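Local atomic coordinates of transglutaminase-like domain-containing protein (PDB entry 4XZ7), a protein that has transglutaminase activity, probably linking glutamine and lysine side chains of proteins, and acts as an antiphagocytic virulence factor of Streptococcus suis. Residues Trp232-Lys237 with Tyr242-Tyr247; Thr270-Phe275 with Ala282-Gly287; Gln136-Ala141 with Leu163-Lys168; Arg34-Leu39 with Lys71-Ile76. One frame throughout, in Å; residues are numbered along the deposited sequence.

Contact 1: residues Trp232-Lys237 with Tyr242-Tyr247; sequences WEAANK and YADINY
The ring of Tyr-242 meets the root of the Lys-237 side chain obliquely, with CD2 of Tyr-242 4.1 Å from CB of Lys-237. The amine of Lys-237 from the second subunit also engages this ring, in a cation-pi contact. A second flat group is the carboxylate of Asp-244. Its OD1 lies 3.8 Å from CB of Ala-234. Its OD2 offers the syn lone pair to the amide of Asn-246, and ND2 of Asn-246 sits 2.9 Å from OD2 of Asp-244. The amide is turned so that OD2 stands 30° out of its plane. OD2 also takes a weak bond from the backbone N of Asn-246. Asp-244 is therefore the N-cap of helix 245-251.

One water joins the segments. It donates to O of Ala-234 at 2.7 Å and to OD1 of Asp-244 at 2.9 Å. OD1 of Asp-244 is further bonded to OH of Tyr-242 from the second subunit, and the dimer repeats this bond with the subunits exchanged. The backbones meet directly once, where Tyr-242 N donates to Lys-237 O at 2.9 Å. CB of Ala-234 also touches CB of Asn-246. The Lys-237 chain bends at chi2 (-41°) and chi4 (-57°). It turns back along its own helix, and NZ reaches O of Glu-233 at 2.9 Å. That oxygen also accepts from Lys-237 N. Two short helices are thus joined by a loop within the transglutaminase-like domain, the second N-capped, and the same residues form part of the homodimer interface.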
loop_
_atom_site.group_PDB
_atom_site.type_symbol
_atom_site.label_atom_id
_atom_site.label_comp_id
_atom_site.label_asym_id
_atom_site.label_seq_id
_atom_site.Cartn_x
_atom_site.Cartn_y
_atom_site.Cartn_z
ATOM N N TRP B 232 -12.947 -17.437 -3.345
ATOM C CA TRP B 232 -14.162 -17.059 -4.046
ATOM C C TRP B 232 -14.399 -15.527 -4.112
ATOM O O TRP B 232 -14.745 -14.995 -5.174
ATOM C CB TRP B 232 -15.366 -17.780 -3.400
ATOM C CG TRP B 232 -15.182 -19.262 -3.456
ATOM C CD1 TRP B 232 -14.940 -20.109 -2.405
ATOM C CD2 TRP B 232 -15.157 -20.069 -4.632
ATOM N NE1 TRP B 232 -14.802 -21.403 -2.855
ATOM C CE2 TRP B 232 -14.929 -21.404 -4.222
ATOM C CE3 TRP B 232 -15.332 -19.802 -5.997
ATOM C CZ2 TRP B 232 -14.853 -22.453 -5.125
ATOM C CZ3 TRP B 232 -15.265 -20.852 -6.897
ATOM C CH2 TRP B 232 -15.027 -22.157 -6.460
ATOM N N GLU B 233 -14.195 -14.827 -2.999
ATOM C CA GLU B 233 -14.401 -13.370 -2.938
ATOM C C GLU B 233 -13.502 -12.594 -3.898
ATOM O O GLU B 233 -13.955 -11.726 -4.657
ATOM C CB GLU B 233 -14.148 -12.868 -1.521
ATOM C CG GLU B 233 -15.142 -13.347 -0.504
ATOM C CD GLU B 233 -16.162 -12.284 -0.183
ATOM O OE1 GLU B 233 -17.343 -12.461 -0.562
ATOM O OE2 GLU B 233 -15.777 -11.268 0.438
ATOM N N ALA B 234 -12.216 -12.903 -3.860
ATOM C CA ALA B 234 -11.271 -12.218 -4.730
ATOM C C ALA B 234 -11.547 -12.539 -6.198
ATOM O O ALA B 234 -11.409 -11.669 -7.047
ATOM C CB ALA B 234 -9.852 -12.583 -4.360
ATOM N N ALA B 235 -11.935 -13.780 -6.502
ATOM C CA ALA B 235 -12.208 -14.147 -7.894
ATOM C C ALA B 235 -13.434 -13.368 -8.389
ATOM O O ALA B 235 -13.479 -12.875 -9.524
ATOM C CB ALA B 235 -12.434 -15.649 -8.033
ATOM N N ASN B 236 -14.419 -13.276 -7.506
ATOM C CA ASN B 236 -15.623 -12.498 -7.731
ATOM C C ASN B 236 -15.287 -11.050 -8.099
ATOM O O ASN B 236 -15.710 -10.545 -9.141
ATOM C CB ASN B 236 -16.499 -12.549 -6.481
ATOM C CG ASN B 236 -17.955 -12.753 -6.803
ATOM O OD1 ASN B 236 -18.482 -13.864 -6.675
ATOM N ND2 ASN B 236 -18.624 -11.680 -7.229
ATOM N N LYS B 237 -14.507 -10.388 -7.255
ATOM C CA LYS B 237 -14.129 -9.005 -7.541
ATOM C C LYS B 237 -13.255 -8.885 -8.790
ATOM O O LYS B 237 -13.289 -7.875 -9.490
ATOM C CB LYS B 237 -13.414 -8.383 -6.339
ATOM C CG LYS B 237 -14.180 -8.518 -5.021
ATOM C CD LYS B 237 -15.691 -8.279 -5.149
ATOM C CE LYS B 237 -16.457 -8.787 -3.903
ATOM N NZ LYS B 237 -16.224 -10.250 -3.632
ATOM N N TYR B 242 -12.495 -5.274 -10.507
ATOM C CA TYR B 242 -12.436 -4.377 -9.370
ATOM C C TYR B 242 -11.055 -4.484 -8.743
ATOM O O TYR B 242 -10.606 -5.586 -8.443
ATOM C CB TYR B 242 -13.539 -4.744 -8.376
ATOM C CG TYR B 242 -13.605 -3.915 -7.118
ATOM C CD1 TYR B 242 -14.303 -2.717 -7.091
ATOM C CD2 TYR B 242 -13.007 -4.352 -5.944
ATOM C CE1 TYR B 242 -14.386 -1.970 -5.937
ATOM C CE2 TYR B 242 -13.085 -3.615 -4.786
ATOM C CZ TYR B 242 -13.776 -2.426 -4.787
ATOM O OH TYR B 242 -13.857 -1.684 -3.636
ATOM N N ALA B 243 -10.375 -3.353 -8.569
ATOM C CA ALA B 243 -9.004 -3.355 -8.050
ATOM C C ALA B 243 -8.964 -3.979 -6.662
ATOM O O ALA B 243 -9.751 -3.601 -5.784
ATOM C CB ALA B 243 -8.433 -1.946 -8.011
ATOM N N ASP B 244 -8.047 -4.929 -6.471
ATOM C CA ASP B 244 -8.007 -5.718 -5.244
ATOM C C ASP B 244 -6.619 -6.324 -5.001
ATOM O O ASP B 244 -6.145 -7.152 -5.780
ATOM C CB ASP B 244 -9.073 -6.815 -5.324
ATOM C CG ASP B 244 -9.160 -7.642 -4.071
ATOM O OD1 ASP B 244 -9.511 -8.842 -4.186
ATOM O OD2 ASP B 244 -8.882 -7.102 -2.981
ATOM N N ILE B 245 -5.970 -5.903 -3.917
ATOM C CA ILE B 245 -4.663 -6.425 -3.544
ATOM C C ILE B 245 -4.764 -7.947 -3.292
ATOM O O ILE B 245 -3.807 -8.707 -3.532
ATOM C CB ILE B 245 -4.098 -5.682 -2.283
ATOM C CG1 ILE B 245 -2.669 -6.147 -1.966
ATOM C CG2 ILE B 245 -4.972 -5.936 -1.060
ATOM C CD1 ILE B 245 -2.088 -5.474 -0.734
ATOM N N ASN B 246 -5.942 -8.394 -2.865
ATOM C CA ASN B 246 -6.184 -9.830 -2.638
ATOM C C ASN B 246 -6.018 -10.679 -3.908
ATOM O O ASN B 246 -5.741 -11.876 -3.829
ATOM C CB ASN B 246 -7.573 -10.050 -2.057
ATOM C CG ASN B 246 -7.704 -9.510 -0.648
ATOM O OD1 ASN B 246 -6.964 -9.905 0.258
ATOM N ND2 ASN B 246 -8.644 -8.593 -0.458
ATOM N N TYR B 247 -6.189 -10.066 -5.076
ATOM C CA TYR B 247 -5.920 -10.780 -6.322
ATOM C C TYR B 247 -4.448 -11.202 -6.380
ATOM O O TYR B 247 -4.104 -12.359 -6.695
ATOM C CB TYR B 247 -6.263 -9.929 -7.550
ATOM C CG TYR B 247 -5.837 -10.600 -8.840
ATOM C CD1 TYR B 247 -6.620 -11.586 -9.430
ATOM C CD2 TYR B 247 -4.635 -10.272 -9.442
ATOM C CE1 TYR B 247 -6.216 -12.217 -10.604
ATOM C CE2 TYR B 247 -4.220 -10.893 -10.598
ATOM C CZ TYR B 247 -5.008 -11.859 -11.180
ATOM O OH TYR B 247 -4.567 -12.456 -12.335
HETATM O O HOH W 1 -9.460 -9.789 -6.874
#

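Contact 2: residues Thr270-Phe275 with Ala282-Gly287; sequences TAARAF and AYVVVG
Val-284 has CG1 anti to the backbone N (chi1 178°), which leaves CG2 beside the N and directed at Ala-272. The two methyl groups, CG2 of Val-284 and CB of Ala-272, come to 3.9 Å. In Phe-275 the first torsion of -68° sets CG anti to the carbonyl carbon and leads the ring away from the strand. Its CB remains at the contact, 3.7 Å from CB of Ala-282. That methyl group also lies at the edge of the Phe-275 ring, near the ring plane. One face of the ring carries O of Ala-271, 3.0 Å above the plane and shifted toward the rim. The Phe-275 side chain also packs on Val-217 and Val-221 of helix 213-227 and on Val-300 of strand 294-302.

Helix 270-275 and strand 282-287 run almost antiparallel, at 167°, with axes 7.0 Å apart at closest approach. This is the helix-against-sheet core of the transglutaminase-like, papain-related fold. In this family the central helix usually carries the nucleophilic cysteine near its N-terminal end. The close spacing rests on small side chains. Ala-272 CB and Ala-282 CB are 4.1 Å apart, and the Ala-282 methyl also lies 3.7 Å from O of Ala-272. The side-chain contacts across the pair are apolar, and no hydrogen bond crosses it.

Tyr-283 points away from the helix, and its OH is bonded to Glu-362. Ala-140 and Asn-139 of the second subunit pack on Ala-272 and Val-284, respectively.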
loop_
_atom_site.group_PDB
_atom_site.type_symbol
_atom_site.label_atom_id
_atom_site.label_comp_id
_atom_site.label_asym_id
_atom_site.label_seq_id
_atom_site.Cartn_x
_atom_site.Cartn_y
_atom_site.Cartn_z
ATOM N N THR B 270 2.312 -22.646 -8.448
ATOM C CA THR B 270 2.800 -23.664 -7.528
ATOM C C THR B 270 2.888 -25.022 -8.233
ATOM O O THR B 270 3.846 -25.770 -8.039
ATOM C CB THR B 270 1.892 -23.778 -6.298
ATOM O OG1 THR B 270 1.907 -22.535 -5.602
ATOM C CG2 THR B 270 2.379 -24.893 -5.350
ATOM N N ALA B 271 1.894 -25.326 -9.058
ATOM C CA ALA B 271 1.898 -26.591 -9.782
ATOM C C ALA B 271 3.043 -26.653 -10.790
ATOM O O ALA B 271 3.703 -27.672 -10.907
ATOM C CB ALA B 271 0.561 -26.823 -10.480
ATOM N N ALA B 272 3.278 -25.564 -11.518
ATOM C CA ALA B 272 4.326 -25.564 -12.532
ATOM C C ALA B 272 5.668 -25.765 -11.857
ATOM O O ALA B 272 6.488 -26.582 -12.321
ATOM C CB ALA B 272 4.316 -24.280 -13.341
ATOM N N ARG B 273 5.882 -25.039 -10.754
ATOM C CA ARG B 273 7.129 -25.189 -10.000
ATOM C C ARG B 273 7.299 -26.638 -9.549
ATOM O O ARG B 273 8.340 -27.248 -9.798
ATOM C CB ARG B 273 7.169 -24.252 -8.790
ATOM C CG ARG B 273 8.502 -24.237 -8.067
ATOM C CD ARG B 273 9.568 -23.472 -8.848
ATOM N NE ARG B 273 10.825 -23.394 -8.108
ATOM C CZ ARG B 273 11.992 -23.093 -8.663
ATOM N NH1 ARG B 273 12.060 -22.830 -9.961
ATOM N NH2 ARG B 273 13.092 -23.059 -7.929
ATOM N N ALA B 274 6.268 -27.187 -8.911
ATOM C CA ALA B 274 6.286 -28.585 -8.458
ATOM C C ALA B 274 6.559 -29.610 -9.574
ATOM O O ALA B 274 7.283 -30.580 -9.369
ATOM C CB ALA B 274 4.980 -28.911 -7.783
ATOM N N PHE B 275 5.967 -29.403 -10.744
ATOM C CA PHE B 275 6.128 -30.330 -11.856
ATOM C C PHE B 275 7.542 -30.291 -12.424
ATOM O O PHE B 275 8.069 -31.313 -12.868
ATOM C CB PHE B 275 5.119 -30.021 -12.961
ATOM C CG PHE B 275 3.691 -30.314 -12.574
ATOM C CD1 PHE B 275 3.403 -31.280 -11.621
ATOM C CD2 PHE B 275 2.643 -29.625 -13.161
ATOM C CE1 PHE B 275 2.085 -31.559 -11.265
ATOM C CE2 PHE B 275 1.318 -29.896 -12.806
ATOM C CZ PHE B 275 1.045 -30.862 -11.856
ATOM N N ALA B 282 7.205 -27.806 -17.259
ATOM C CA ALA B 282 5.954 -27.090 -17.053
ATOM C C ALA B 282 6.115 -25.569 -17.103
ATOM O O ALA B 282 7.176 -25.025 -16.794
ATOM C CB ALA B 282 5.330 -27.505 -15.720
ATOM N N TYR B 283 5.059 -24.884 -17.514
ATOM C CA TYR B 283 5.033 -23.431 -17.390
ATOM C C TYR B 283 3.589 -22.995 -17.223
ATOM O O TYR B 283 2.660 -23.795 -17.405
ATOM C CB TYR B 283 5.719 -22.728 -18.594
ATOM C CG TYR B 283 5.018 -22.817 -19.955
ATOM C CD1 TYR B 283 4.522 -21.668 -20.575
ATOM C CD2 TYR B 283 4.883 -24.032 -20.630
ATOM C CE1 TYR B 283 3.904 -21.718 -21.820
ATOM C CE2 TYR B 283 4.256 -24.096 -21.879
ATOM C CZ TYR B 283 3.761 -22.933 -22.460
ATOM O OH TYR B 283 3.136 -22.959 -23.690
ATOM N N VAL B 284 3.407 -21.733 -16.858
ATOM C CA VAL B 284 2.080 -21.192 -16.598
ATOM C C VAL B 284 1.512 -20.507 -17.838
ATOM O O VAL B 284 2.179 -19.697 -18.480
ATOM C CB VAL B 284 2.120 -20.179 -15.426
ATOM C CG1 VAL B 284 0.759 -19.583 -15.192
ATOM C CG2 VAL B 284 2.616 -20.852 -14.164
ATOM N N VAL B 285 0.264 -20.807 -18.159
ATOM C CA VAL B 285 -0.396 -20.144 -19.272
ATOM C C VAL B 285 -1.707 -19.492 -18.860
ATOM O O VAL B 285 -2.298 -19.838 -17.828
ATOM C CB VAL B 285 -0.678 -21.131 -20.422
ATOM C CG1 VAL B 285 0.636 -21.583 -21.095
ATOM C CG2 VAL B 285 -1.480 -22.322 -19.918
ATOM N N VAL B 286 -2.169 -18.558 -19.688
ATOM C CA VAL B 286 -3.431 -17.880 -19.468
ATOM C C VAL B 286 -4.293 -17.920 -20.717
ATOM O O VAL B 286 -3.789 -18.025 -21.837
ATOM C CB VAL B 286 -3.236 -16.411 -19.061
ATOM C CG1 VAL B 286 -2.465 -16.321 -17.752
ATOM C CG2 VAL B 286 -2.521 -15.646 -20.174
ATOM N N GLY B 287 -5.599 -17.801 -20.518
ATOM C CA GLY B 287 -6.547 -17.858 -21.603
ATOM C C GLY B 287 -7.906 -17.539 -21.031
ATOM O O GLY B 287 -8.034 -16.712 -20.119
#

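Contact 3: residues Gln136-Ala141 with Leu163-Lys168; sequences QLLNAA and LTVDNK
Lys-168 reaches across to Asn-139 with its whole side chain. Its CB points at helix 136-140. CG lies between the backbone N and the carbonyl carbon (chi1 77°), and from there the chain is fully extended. CD passes OD1 of Asn-139 at 3.3 Å. CE follows at 3.7 Å from the same OD1. NZ then donates to Asn-139 OD1 at 2.9 Å. The bond makes an angle of 130° at the carbonyl oxygen, and the amine stands 26° out of the carbonyl plane. The amine has a second link to this residue through a water. NZ of Lys-168 gives a hydrogen bond to the water at 2.7 Å, and the water donates to Asn-139 O at 2.7 Å. One lysine thus holds the side chain of Asn-139 directly and its backbone carbonyl through a water, near the C-terminal end of the helix.

Deeper in, the contact is apolar. CD2 of Leu-138 meets CG1 of Val-165 at 3.9 Å, and the two side chains cross at about a right angle. Leu-138 also packs on Leu-105 and Thr-145. The neighbouring Asp-166 and Asn-167 bond to the second subunit, for example to its Asn-185 and Asp-252. The arrangement is an alpha/beta packing in which the end of helix 132-140 rests against strand 157-167 of a mixed sheet.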
loop_
_atom_site.group_PDB
_atom_site.type_symbol
_atom_site.label_atom_id
_atom_site.label_comp_id
_atom_site.label_asym_id
_atom_site.label_seq_id
_atom_site.Cartn_x
_atom_site.Cartn_y
_atom_site.Cartn_z
ATOM N N GLN B 136 -13.136 16.311 18.228
ATOM C CA GLN B 136 -14.206 16.457 17.263
ATOM C C GLN B 136 -13.762 17.415 16.143
ATOM O O GLN B 136 -14.024 17.155 14.963
ATOM C CB GLN B 136 -15.481 16.960 17.943
ATOM C CG GLN B 136 -16.736 16.783 17.122
ATOM C CD GLN B 136 -17.147 15.334 16.981
ATOM O OE1 GLN B 136 -17.694 14.736 17.919
ATOM N NE2 GLN B 136 -16.917 14.765 15.806
ATOM N N LEU B 137 -13.080 18.499 16.508
ATOM C CA LEU B 137 -12.596 19.429 15.496
ATOM C C LEU B 137 -11.486 18.804 14.617
ATOM O O LEU B 137 -11.407 19.060 13.397
ATOM C CB LEU B 137 -12.099 20.716 16.162
ATOM C CG LEU B 137 -13.193 21.611 16.746
ATOM C CD1 LEU B 137 -12.571 22.718 17.601
ATOM C CD2 LEU B 137 -14.020 22.219 15.621
ATOM N N LEU B 138 -10.636 17.986 15.237
ATOM C CA LEU B 138 -9.600 17.292 14.471
ATOM C C LEU B 138 -10.277 16.402 13.437
ATOM O O LEU B 138 -9.935 16.448 12.242
ATOM C CB LEU B 138 -8.684 16.470 15.378
ATOM C CG LEU B 138 -7.633 17.245 16.168
ATOM C CD1 LEU B 138 -6.979 16.323 17.189
ATOM C CD2 LEU B 138 -6.560 17.883 15.258
ATOM N N ASN B 139 -11.257 15.625 13.900
ATOM C CA ASN B 139 -12.047 14.767 13.012
ATOM C C ASN B 139 -12.703 15.569 11.889
ATOM O O ASN B 139 -12.830 15.092 10.756
ATOM C CB ASN B 139 -13.128 14.011 13.797
ATOM C CG ASN B 139 -13.838 12.969 12.946
ATOM O OD1 ASN B 139 -13.244 11.976 12.539
ATOM N ND2 ASN B 139 -15.107 13.190 12.679
ATOM N N ALA B 140 -13.128 16.785 12.224
ATOM C CA ALA B 140 -13.748 17.680 11.264
ATOM C C ALA B 140 -12.735 18.194 10.251
ATOM O O ALA B 140 -13.118 18.760 9.237
ATOM C CB ALA B 140 -14.419 18.869 11.982
ATOM N N ALA B 141 -11.443 18.049 10.542
ATOM C CA ALA B 141 -10.426 18.350 9.524
ATOM C C ALA B 141 -9.841 17.075 8.924
ATOM O O ALA B 141 -8.864 17.121 8.178
ATOM C CB ALA B 141 -9.306 19.215 10.111
ATOM N N LEU B 163 0.632 13.655 20.352
ATOM C CA LEU B 163 1.360 14.885 20.109
ATOM C C LEU B 163 1.247 15.264 18.634
ATOM O O LEU B 163 0.926 16.397 18.317
ATOM C CB LEU B 163 2.836 14.756 20.508
ATOM C CG LEU B 163 3.701 15.997 20.258
ATOM C CD1 LEU B 163 3.071 17.246 20.878
ATOM C CD2 LEU B 163 5.093 15.794 20.812
ATOM N N THR B 164 1.504 14.312 17.736
ATOM C CA THR B 164 1.381 14.590 16.305
ATOM C C THR B 164 -0.036 14.315 15.810
ATOM O O THR B 164 -0.732 13.427 16.317
ATOM C CB THR B 164 2.347 13.745 15.458
ATOM O OG1 THR B 164 2.089 12.371 15.725
ATOM C CG2 THR B 164 3.819 14.064 15.797
ATOM N N VAL B 165 -0.448 15.088 14.816
ATOM C CA VAL B 165 -1.705 14.851 14.135
ATOM C C VAL B 165 -1.397 14.312 12.741
ATOM O O VAL B 165 -0.335 14.591 12.174
ATOM C CB VAL B 165 -2.569 16.142 14.060
ATOM C CG1 VAL B 165 -2.833 16.666 15.456
ATOM C CG2 VAL B 165 -1.890 17.202 13.237
ATOM N N ASP B 166 -2.308 13.506 12.215
ATOM C CA ASP B 166 -2.126 12.914 10.901
ATOM C C ASP B 166 -3.506 12.600 10.358
ATOM O O ASP B 166 -4.511 12.716 11.075
ATOM C CB ASP B 166 -1.277 11.638 10.981
ATOM C CG ASP B 166 -0.574 11.302 9.667
ATOM O OD1 ASP B 166 -0.907 11.897 8.618
ATOM O OD2 ASP B 166 0.313 10.424 9.693
ATOM N N ASN B 167 -3.543 12.243 9.081
ATOM C CA ASN B 167 -4.686 11.576 8.466
ATOM C C ASN B 167 -5.322 10.621 9.455
ATOM O O ASN B 167 -4.622 9.798 10.043
ATOM C CB ASN B 167 -4.167 10.843 7.206
ATOM C CG ASN B 167 -5.259 10.320 6.335
ATOM O OD1 ASN B 167 -6.220 9.739 6.819
ATOM N ND2 ASN B 167 -5.101 10.488 5.016
ATOM N N LYS B 168 -6.631 10.721 9.689
ATOM C CA LYS B 168 -7.217 9.890 10.728
ATOM C C LYS B 168 -7.231 8.400 10.322
ATOM O O LYS B 168 -7.390 7.521 11.168
ATOM C CB LYS B 168 -8.633 10.376 11.071
ATOM C CG LYS B 168 -9.721 10.000 10.066
ATOM C CD LYS B 168 -11.089 10.588 10.479
ATOM C CE LYS B 168 -12.210 10.034 9.614
ATOM N NZ LYS B 168 -13.553 10.518 10.002
HETATM O O HOH W 2 -13.603 13.055 9.191
#

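Contact 4: residues Arg34-Leu39 with Lys71-Ile76; sequences RQFHVL and KVTQNI
Strands 36-40 and 74-76 both pair with strand 79-86, the first in parallel and the second antiparallel, in a mixed sheet. Their side chains meet at two places. CD1 of Leu-39 and CD1 of Ile-76 reach toward each other tip to tip, 4.0 Å apart. The Ile-76 chain is extended at chi2 (-180°), which carries CD1 out to this meeting point. Both residues also pack on His-81 of strand 79-86.

At the other place the methyl group CG2 of Thr-73 touches the ring of Phe-36 obliquely. It lies 4.1 Å from CD1 and 4.2 Å from CE1 of Phe-36. The two side chains cross at about a right angle. Phe-36 also packs on Leu-26, Leu-56 and Ile-82.

No hydrogen bond joins the two segments. Their touching parts run 80° apart, and the closest CA pair, Phe-36 and Thr-73, is 8.7 Å apart. The contact is therefore made by side chains alone. It joins two strands of the N-terminal mixed sheet that share strand 79-86 as a pairing partner, with helices 19-29 and 53-59 packed against Phe-36.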
loop_
_atom_site.group_PDB
_atom_site.type_symbol
_atom_site.label_atom_id
_atom_site.label_comp_id
_atom_site.label_asym_id
_atom_site.label_seq_id
_atom_site.Cartn_x
_atom_site.Cartn_y
_atom_site.Cartn_z
ATOM N N ARG B 34 14.552 -12.198 36.404
ATOM C CA ARG B 34 14.689 -12.866 35.118
ATOM C C ARG B 34 13.540 -12.525 34.188
ATOM O O ARG B 34 13.683 -12.515 32.961
ATOM C CB ARG B 34 14.765 -14.384 35.351
ATOM C CG ARG B 34 14.919 -15.248 34.121
ATOM C CD ARG B 34 15.126 -16.732 34.509
ATOM N NE ARG B 34 15.084 -17.582 33.326
ATOM C CZ ARG B 34 13.962 -18.054 32.787
ATOM N NH1 ARG B 34 14.010 -18.810 31.698
ATOM N NH2 ARG B 34 12.787 -17.771 33.336
ATOM N N GLN B 35 12.381 -12.274 34.777
ATOM C CA GLN B 35 11.224 -11.892 33.986
ATOM C C GLN B 35 10.625 -10.582 34.493
ATOM O O GLN B 35 10.643 -10.297 35.695
ATOM C CB GLN B 35 10.174 -13.005 33.997
ATOM C CG GLN B 35 10.669 -14.328 33.418
ATOM C CD GLN B 35 9.658 -15.449 33.585
ATOM O OE1 GLN B 35 9.116 -15.653 34.668
ATOM N NE2 GLN B 35 9.401 -16.174 32.511
ATOM N N PHE B 36 10.093 -9.803 33.554
ATOM C CA PHE B 36 9.591 -8.463 33.829
ATOM C C PHE B 36 8.289 -8.236 33.074
ATOM O O PHE B 36 8.165 -8.683 31.934
ATOM C CB PHE B 36 10.615 -7.403 33.401
ATOM C CG PHE B 36 11.954 -7.493 34.109
ATOM C CD1 PHE B 36 12.198 -6.745 35.249
ATOM C CD2 PHE B 36 12.980 -8.286 33.605
ATOM C CE1 PHE B 36 13.438 -6.803 35.898
ATOM C CE2 PHE B 36 14.225 -8.353 34.239
ATOM C CZ PHE B 36 14.451 -7.616 35.394
ATOM N N HIS B 37 7.315 -7.542 33.664
ATOM C CA HIS B 37 6.220 -7.068 32.820
ATOM C C HIS B 37 6.684 -5.772 32.195
ATOM O O HIS B 37 7.583 -5.115 32.725
ATOM C CB HIS B 37 4.905 -6.862 33.589
ATOM C CG HIS B 37 4.317 -8.130 34.109
ATOM N ND1 HIS B 37 4.595 -9.360 33.544
ATOM C CD2 HIS B 37 3.501 -8.377 35.163
ATOM C CE1 HIS B 37 3.966 -10.303 34.219
ATOM N NE2 HIS B 37 3.301 -9.736 35.214
ATOM N N VAL B 38 6.092 -5.397 31.070
ATOM C CA VAL B 38 6.500 -4.165 30.412
ATOM C C VAL B 38 5.298 -3.336 29.997
ATOM O O VAL B 38 4.422 -3.820 29.281
ATOM C CB VAL B 38 7.366 -4.431 29.166
ATOM C CG1 VAL B 38 7.777 -3.099 28.536
ATOM C CG2 VAL B 38 8.596 -5.282 29.543
ATOM N N LEU B 39 5.270 -2.090 30.467
ATOM C CA LEU B 39 4.225 -1.136 30.126
ATOM C C LEU B 39 4.770 -0.136 29.141
ATOM O O LEU B 39 5.873 0.358 29.306
ATOM C CB LEU B 39 3.715 -0.400 31.363
ATOM C CG LEU B 39 3.098 -1.289 32.445
ATOM C CD1 LEU B 39 2.787 -0.482 33.703
ATOM C CD2 LEU B 39 1.847 -1.970 31.904
ATOM N N LYS B 71 14.499 4.467 40.219
ATOM C CA LYS B 71 13.989 3.099 40.137
ATOM C C LYS B 71 13.813 2.591 38.709
ATOM O O LYS B 71 13.190 3.239 37.872
ATOM C CB LYS B 71 12.666 2.985 40.881
ATOM C CG LYS B 71 12.780 3.312 42.361
ATOM C CD LYS B 71 11.572 2.789 43.109
ATOM C CE LYS B 71 10.291 2.964 42.296
ATOM N NZ LYS B 71 9.155 2.217 42.906
ATOM N N VAL B 72 14.347 1.401 38.452
ATOM C CA VAL B 72 14.262 0.793 37.130
ATOM C C VAL B 72 12.933 0.050 36.916
ATOM O O VAL B 72 12.545 -0.221 35.785
ATOM C CB VAL B 72 15.453 -0.173 36.883
ATOM C CG1 VAL B 72 16.762 0.617 36.796
ATOM C CG2 VAL B 72 15.537 -1.211 37.976
ATOM N N THR B 73 12.243 -0.280 38.004
ATOM C CA THR B 73 10.940 -0.925 37.901
ATOM C C THR B 73 9.920 -0.341 38.868
ATOM O O THR B 73 10.276 0.270 39.871
ATOM C CB THR B 73 11.018 -2.446 38.163
ATOM O OG1 THR B 73 11.511 -2.693 39.490
ATOM C CG2 THR B 73 11.917 -3.134 37.141
ATOM N N GLN B 74 8.653 -0.566 38.540
ATOM C CA GLN B 74 7.496 -0.237 39.368
ATOM C C GLN B 74 6.866 -1.523 39.909
ATOM O O GLN B 74 6.587 -2.456 39.155
ATOM C CB GLN B 74 6.462 0.554 38.548
ATOM C CG GLN B 74 7.026 1.834 37.925
ATOM C CD GLN B 74 7.413 2.869 38.992
ATOM O OE1 GLN B 74 6.646 3.127 39.929
ATOM N NE2 GLN B 74 8.611 3.451 38.857
ATOM N N ASN B 75 6.644 -1.573 41.213
ATOM C CA ASN B 75 6.097 -2.760 41.836
ATOM C C ASN B 75 4.600 -2.714 41.613
ATOM O O ASN B 75 3.916 -1.879 42.188
ATOM C CB ASN B 75 6.460 -2.807 43.332
ATOM C CG ASN B 75 5.918 -4.040 44.045
ATOM O OD1 ASN B 75 5.912 -5.139 43.497
ATOM N ND2 ASN B 75 5.451 -3.853 45.283
ATOM N N ILE B 76 4.081 -3.556 40.729
ATOM C CA ILE B 76 2.643 -3.528 40.517
ATOM C C ILE B 76 2.104 -4.940 40.698
ATOM O O ILE B 76 2.549 -5.866 40.024
ATOM C CB ILE B 76 2.282 -2.962 39.144
ATOM C CG1 ILE B 76 2.791 -1.515 39.014
ATOM C CG2 ILE B 76 0.773 -2.992 38.938
ATOM C CD1 ILE B 76 2.468 -0.878 37.679
#

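Contacts 1 and 2 both lie in the transglutaminase-like domain. Their centres are 21 Å apart, and their nearest atoms about 7 Å. Contacts 3 and 4 lie earlier in the chain, in two different sheets, with centres 34 Å apart. Within one subunit contacts 2 and 3 are 49 Å apart between centres, yet the dimer brings them together. Segment 136-141 of one subunit packs on the helix and strand of contact 2 in the other. Contact 1 also lies at the interface. Contact 4 touches no other chain of the assembly. In relatives the helix of contact 2 carries the catalytic cysteine near its start, so this contact is probably the one most closely tied to the active site.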